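PDB 4LQ8: Sca-family protein from Rickettsia rickettsii, which probably acts in the interaction of the bacterium with host cells, perhaps in cell adhesion, the chain here being the N-terminal head domain of surface cell antigen 4. Local coordinates for residues 79-82 / 83-87; 126-129 / 130-134. All blocks are in the same frame, centred on the assembly; numbering follows the deposited sequence.

Interaction 1: 79-82 / 83-87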
loop_
_atom_site.group_PDB
_atom_site.type_symbol
_atom_site.label_atom_id
_atom_site.label_comp_id
_atom_site.label_asym_id
_atom_site.label_seq_id
_atom_site.Cartn_x
_atom_site.Cartn_y
_atom_site.Cartn_z
ATOM N N ASP A 79 8.589 11.490 -4.452
ATOM C CA ASP A 79 9.625 12.529 -4.343
ATOM C C ASP A 79 11.023 11.948 -4.156
ATOM O O ASP A 79 11.953 12.385 -4.838
ATOM C CB ASP A 79 9.304 13.543 -3.241
ATOM C CG ASP A 79 8.060 14.376 -3.477
ATOM O OD1 ASP A 79 7.570 14.412 -4.643
ATOM O OD2 ASP A 79 7.574 15.001 -2.502
ATOM N N ASN A 80 11.175 10.955 -3.262
ATOM C CA ASN A 80 12.463 10.293 -3.086
ATOM C C ASN A 80 12.848 9.534 -4.349
ATOM O O ASN A 80 14.006 9.577 -4.728
ATOM C CB ASN A 80 12.481 9.387 -1.879
ATOM C CG ASN A 80 12.442 10.171 -0.613
ATOM O OD1 ASN A 80 13.410 10.811 -0.239
ATOM N ND2 ASN A 80 11.327 10.115 0.077
ATOM N N LEU A 81 11.870 8.897 -5.020
ATOM C CA LEU A 81 12.101 8.166 -6.276
ATOM C C LEU A 81 12.600 9.107 -7.389
ATOM O O LEU A 81 13.575 8.788 -8.056
ATOM C CB LEU A 81 10.819 7.430 -6.702
ATOM C CG LEU A 81 10.794 6.738 -8.070
ATOM C CD1 LEU A 81 11.937 5.724 -8.227
ATOM C CD2 LEU A 81 9.444 6.034 -8.260
ATOM N N ILE A 82 11.939 10.252 -7.571
ATOM C CA ILE A 82 12.349 11.249 -8.571
ATOM C C ILE A 82 13.769 11.759 -8.296
ATOM O O ILE A 82 14.560 11.855 -9.237
ATOM C CB ILE A 82 11.292 12.389 -8.690
ATOM C CG1 ILE A 82 9.972 11.857 -9.346
ATOM C CG2 ILE A 82 11.847 13.630 -9.416
ATOM C CD1 ILE A 82 10.099 11.303 -10.731
ATOM N N GLU A 83 14.099 12.035 -7.012
ATOM C CA GLU A 83 15.432 12.472 -6.601
ATOM C C GLU A 83 16.471 11.438 -7.034
ATOM O O GLU A 83 17.498 11.822 -7.589
ATOM C CB GLU A 83 15.506 12.685 -5.083
ATOM C CG GLU A 83 15.016 14.057 -4.666
ATOM C CD GLU A 83 15.799 15.198 -5.279
ATOM O OE1 GLU A 83 17.050 15.146 -5.233
ATOM O OE2 GLU A 83 15.166 16.081 -5.902
ATOM N N GLN A 84 16.169 10.127 -6.826
ATOM C CA GLN A 84 17.055 9.038 -7.220
ATOM C C GLN A 84 17.209 8.987 -8.743
ATOM O O GLN A 84 18.331 8.836 -9.214
ATOM C CB GLN A 84 16.605 7.677 -6.642
ATOM C CG GLN A 84 17.606 6.540 -6.938
ATOM C CD GLN A 84 18.944 6.733 -6.269
ATOM O OE1 GLN A 84 19.038 6.797 -5.046
ATOM N NE2 GLN A 84 20.006 6.834 -7.050
ATOM N N ILE A 85 16.096 9.148 -9.504
ATOM C CA ILE A 85 16.139 9.160 -10.970
ATOM C C ILE A 85 17.041 10.323 -11.425
ATOM O O ILE A 85 17.917 10.111 -12.266
ATOM C CB ILE A 85 14.720 9.225 -11.615
ATOM C CG1 ILE A 85 13.893 7.952 -11.285
ATOM C CG2 ILE A 85 14.832 9.442 -13.156
ATOM C CD1 ILE A 85 12.383 7.983 -11.669
ATOM N N LEU A 86 16.852 11.534 -10.834
ATOM C CA LEU A 86 17.680 12.705 -11.182
ATOM C C LEU A 86 19.153 12.452 -10.911
ATOM O O LEU A 86 19.988 12.873 -11.712
ATOM C CB LEU A 86 17.208 13.996 -10.492
ATOM C CG LEU A 86 15.806 14.524 -10.929
ATOM C CD1 LEU A 86 15.405 15.727 -10.074
ATOM C CD2 LEU A 86 15.763 14.905 -12.417
ATOM N N LYS A 87 19.480 11.747 -9.803
ATOM C CA LYS A 87 20.876 11.402 -9.504
ATOM C C LYS A 87 21.386 10.396 -10.544
ATOM O O LYS A 87 22.497 10.555 -11.035
ATOM C CB LYS A 87 21.027 10.812 -8.086
ATOM C CG LYS A 87 20.913 11.846 -6.967
ATOM C CD LYS A 87 21.075 11.188 -5.606
ATOM C CE LYS A 87 19.773 10.691 -5.032
ATOM N NZ LYS A 87 19.975 10.090 -3.694
#
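I85 leans back over the preceding turn of its helix onto L81 and I82, and its route shows how a branched side chain can use both backbone and side-chain neighbours. Its CB lies 3.5 Å from the carbonyl oxygen I82 O. One bond further, CG1 comes within 3.4 Å of L81 O, the same oxygen that accepts the backbone hydrogen bond from I85 N at 2.9 Å, with the donor in the carbonyl plane. CG1 stands opposite the carbonyl carbon and beside the backbone N (chi1 -64°), and the nearly straight second torsion (chi2 170°) carries CD1 back to two aliphatic partners. There it meets L81 CG and I82 CD1, each 4.1 Å from I85 CD1, the side chains meeting at a slant. The second branch of I82 serves another neighbour: its CG2 lies 4.2 Å from L86 CD1. L86 also repeats the backbone pattern, with L86 N bonded to I82 O at 2.8 Å and its CG resting near that same oxygen. The longer bonds from E83 N to D79 O and from Q84 N to N80 O complete four successive i to i+4 links. Among the polar tips, the amide of Q84 turns forward to D88, while the carboxylate of D79 bonds back to Q75. L81, I82, Q84 and I85 are buried among four other helices: L81, I82 and I85 press on F118 or F119 of helix 116-120; I82, I85 and the partly exposed L86 meet I105 of helix 95-111; L81 and Q84 touch helix 135-155; A131 of helix 125-132 packs against L81, Q84 and I85.

Interaction 2: 126-129 / 130-134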
loop_
_atom_site.group_PDB
_atom_site.type_symbol
_atom_site.label_atom_id
_atom_site.label_comp_id
_atom_site.label_asym_id
_atom_site.label_seq_id
_atom_site.Cartn_x
_atom_site.Cartn_y
_atom_site.Cartn_z
ATOM N N GLU A 126 12.039 2.012 -17.387
ATOM C CA GLU A 126 13.435 1.620 -17.152
ATOM C C GLU A 126 14.139 2.555 -16.160
ATOM O O GLU A 126 14.893 2.075 -15.319
ATOM C CB GLU A 126 14.232 1.474 -18.463
ATOM C CG GLU A 126 14.447 2.768 -19.248
ATOM C CD GLU A 126 15.384 2.654 -20.438
ATOM O OE1 GLU A 126 16.410 3.374 -20.455
ATOM O OE2 GLU A 126 15.089 1.854 -21.357
ATOM N N PHE A 127 13.853 3.870 -16.222
ATOM C CA PHE A 127 14.417 4.858 -15.286
ATOM C C PHE A 127 13.877 4.600 -13.884
ATOM O O PHE A 127 14.649 4.608 -12.918
ATOM C CB PHE A 127 14.105 6.296 -15.735
ATOM C CG PHE A 127 14.788 6.682 -17.027
ATOM C CD1 PHE A 127 16.113 7.114 -17.033
ATOM C CD2 PHE A 127 14.109 6.618 -18.237
ATOM C CE1 PHE A 127 16.754 7.449 -18.236
ATOM C CE2 PHE A 127 14.742 6.966 -19.433
ATOM C CZ PHE A 127 16.062 7.377 -19.425
ATOM N N ILE A 128 12.560 4.310 -13.783
ATOM C CA ILE A 128 11.882 4.046 -12.510
ATOM C C ILE A 128 12.475 2.777 -11.899
ATOM O O ILE A 128 12.902 2.798 -10.738
ATOM C CB ILE A 128 10.326 3.976 -12.699
ATOM C CG1 ILE A 128 9.718 5.372 -12.987
ATOM C CG2 ILE A 128 9.627 3.311 -11.500
ATOM C CD1 ILE A 128 8.294 5.334 -13.687
ATOM N N ASP A 129 12.538 1.686 -12.708
ATOM C CA ASP A 129 13.063 0.377 -12.295
ATOM C C ASP A 129 14.496 0.421 -11.847
ATOM O O ASP A 129 14.815 -0.224 -10.855
ATOM C CB ASP A 129 12.873 -0.689 -13.392
ATOM C CG ASP A 129 11.430 -1.120 -13.579
ATOM O OD1 ASP A 129 10.576 -0.742 -12.736
ATOM O OD2 ASP A 129 11.146 -1.803 -14.580
ATOM N N LYS A 130 15.365 1.164 -12.563
ATOM C CA LYS A 130 16.778 1.284 -12.176
ATOM C C LYS A 130 16.951 2.070 -10.863
ATOM O O LYS A 130 17.871 1.776 -10.097
ATOM C CB LYS A 130 17.627 1.900 -13.301
ATOM C CG LYS A 130 17.966 0.911 -14.408
ATOM C CD LYS A 130 18.702 1.603 -15.561
ATOM C CE LYS A 130 19.066 0.652 -16.678
ATOM N NZ LYS A 130 19.916 1.307 -17.705
ATOM N N ALA A 131 16.092 3.076 -10.613
ATOM C CA ALA A 131 16.169 3.857 -9.377
ATOM C C ALA A 131 15.684 3.014 -8.191
ATOM O O ALA A 131 16.321 3.034 -7.138
ATOM C CB ALA A 131 15.343 5.129 -9.497
ATOM N N LEU A 132 14.601 2.234 -8.385
ATOM C CA LEU A 132 13.984 1.369 -7.368
ATOM C C LEU A 132 14.882 0.235 -6.852
ATOM O O LEU A 132 14.650 -0.263 -5.755
ATOM C CB LEU A 132 12.633 0.797 -7.855
ATOM C CG LEU A 132 11.427 1.751 -7.842
ATOM C CD1 LEU A 132 10.217 1.096 -8.483
ATOM C CD2 LEU A 132 11.100 2.263 -6.430
ATOM N N GLU A 133 15.907 -0.155 -7.618
ATOM C CA GLU A 133 16.854 -1.189 -7.204
ATOM C C GLU A 133 18.032 -0.608 -6.402
ATOM O O GLU A 133 18.908 -1.362 -5.994
ATOM C CB GLU A 133 17.323 -2.039 -8.414
ATOM C CG GLU A 133 18.225 -1.291 -9.383
ATOM C CD GLU A 133 18.502 -1.932 -10.730
ATOM O OE1 GLU A 133 17.636 -2.688 -11.231
ATOM O OE2 GLU A 133 19.567 -1.624 -11.314
ATOM N N LYS A 134 18.060 0.721 -6.161
ATOM C CA LYS A 134 19.144 1.323 -5.389
ATOM C C LYS A 134 18.859 1.156 -3.890
ATOM O O LYS A 134 17.810 1.618 -3.415
ATOM C CB LYS A 134 19.394 2.809 -5.746
ATOM C CG LYS A 134 19.652 3.111 -7.230
ATOM C CD LYS A 134 21.076 2.782 -7.668
ATOM C CE LYS A 134 21.443 3.321 -9.042
ATOM N NZ LYS A 134 20.365 3.110 -10.058
#
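Between E126 and K130 a backbone bond of 2.9 Å, from K130 N to E126 O, opens a run of amides and carbonyls that pair in turn along this short helix. A131 N donates to F127 O at 3.1 Å with the donor tilted 28° from the carbonyl plane, whereas L132 N lies almost in line with the carbonyl of I128, 3.0 Å from I128 O. The pattern then slackens: E133 N reaches D129 O at 3.4 Å, a weak bond bent to 130°. Beyond it the spacing tightens to i+3, K134 N donating to A131 O. The carbonyl of K130 is taken up differently, by a side chain. K134 curls back so that NZ sits 2.8 Å from K130 O, approaching from above the carbonyl plane, and also forms a salt bridge with D88. One lysine thus serves both a late carbonyl of the preceding helix 125-132 and a carboxylate of helix 64-90. K130 instead runs its methylenes past E126 O; its NZ and E126 OE1 remain 4.9 Å apart, too far for a salt bridge, leaving at most a longer-range attraction. On the buried side, I128 and L132 lie alongside each other and point the same way, with I128 CG2 3.8 Å from L132 CD1, against L328, which both touch. E133 O accepts a hydrogen bond from the side-chain amide of Q211. Such an arrangement is characteristic of a tight connection between consecutive helices: the i+4 bonding gives way to an i+3 turn, and K134, the N-cap of helix 135-155, starts the next helix.

Interaction 1 and interaction 2 follow one another along the chain, yet their centres lie only about 9 Å apart, because helix 125-132 packs against helix 64-90 where the two cross. A131 sits at the closest approach: its CB lies 3.6 Å from I85 CG1 and 3.7 Å from both L81 CD1 and Q84 CG. Q84 also touches the turn after the second helix, with NE2 3.7 Å from K134 CG. D88 then ties the two polar edges together, accepting a bond from Q84 through one carboxylate oxygen and pairing with K134 through the other. Both contacts therefore belong to one helical assembly within the head domain.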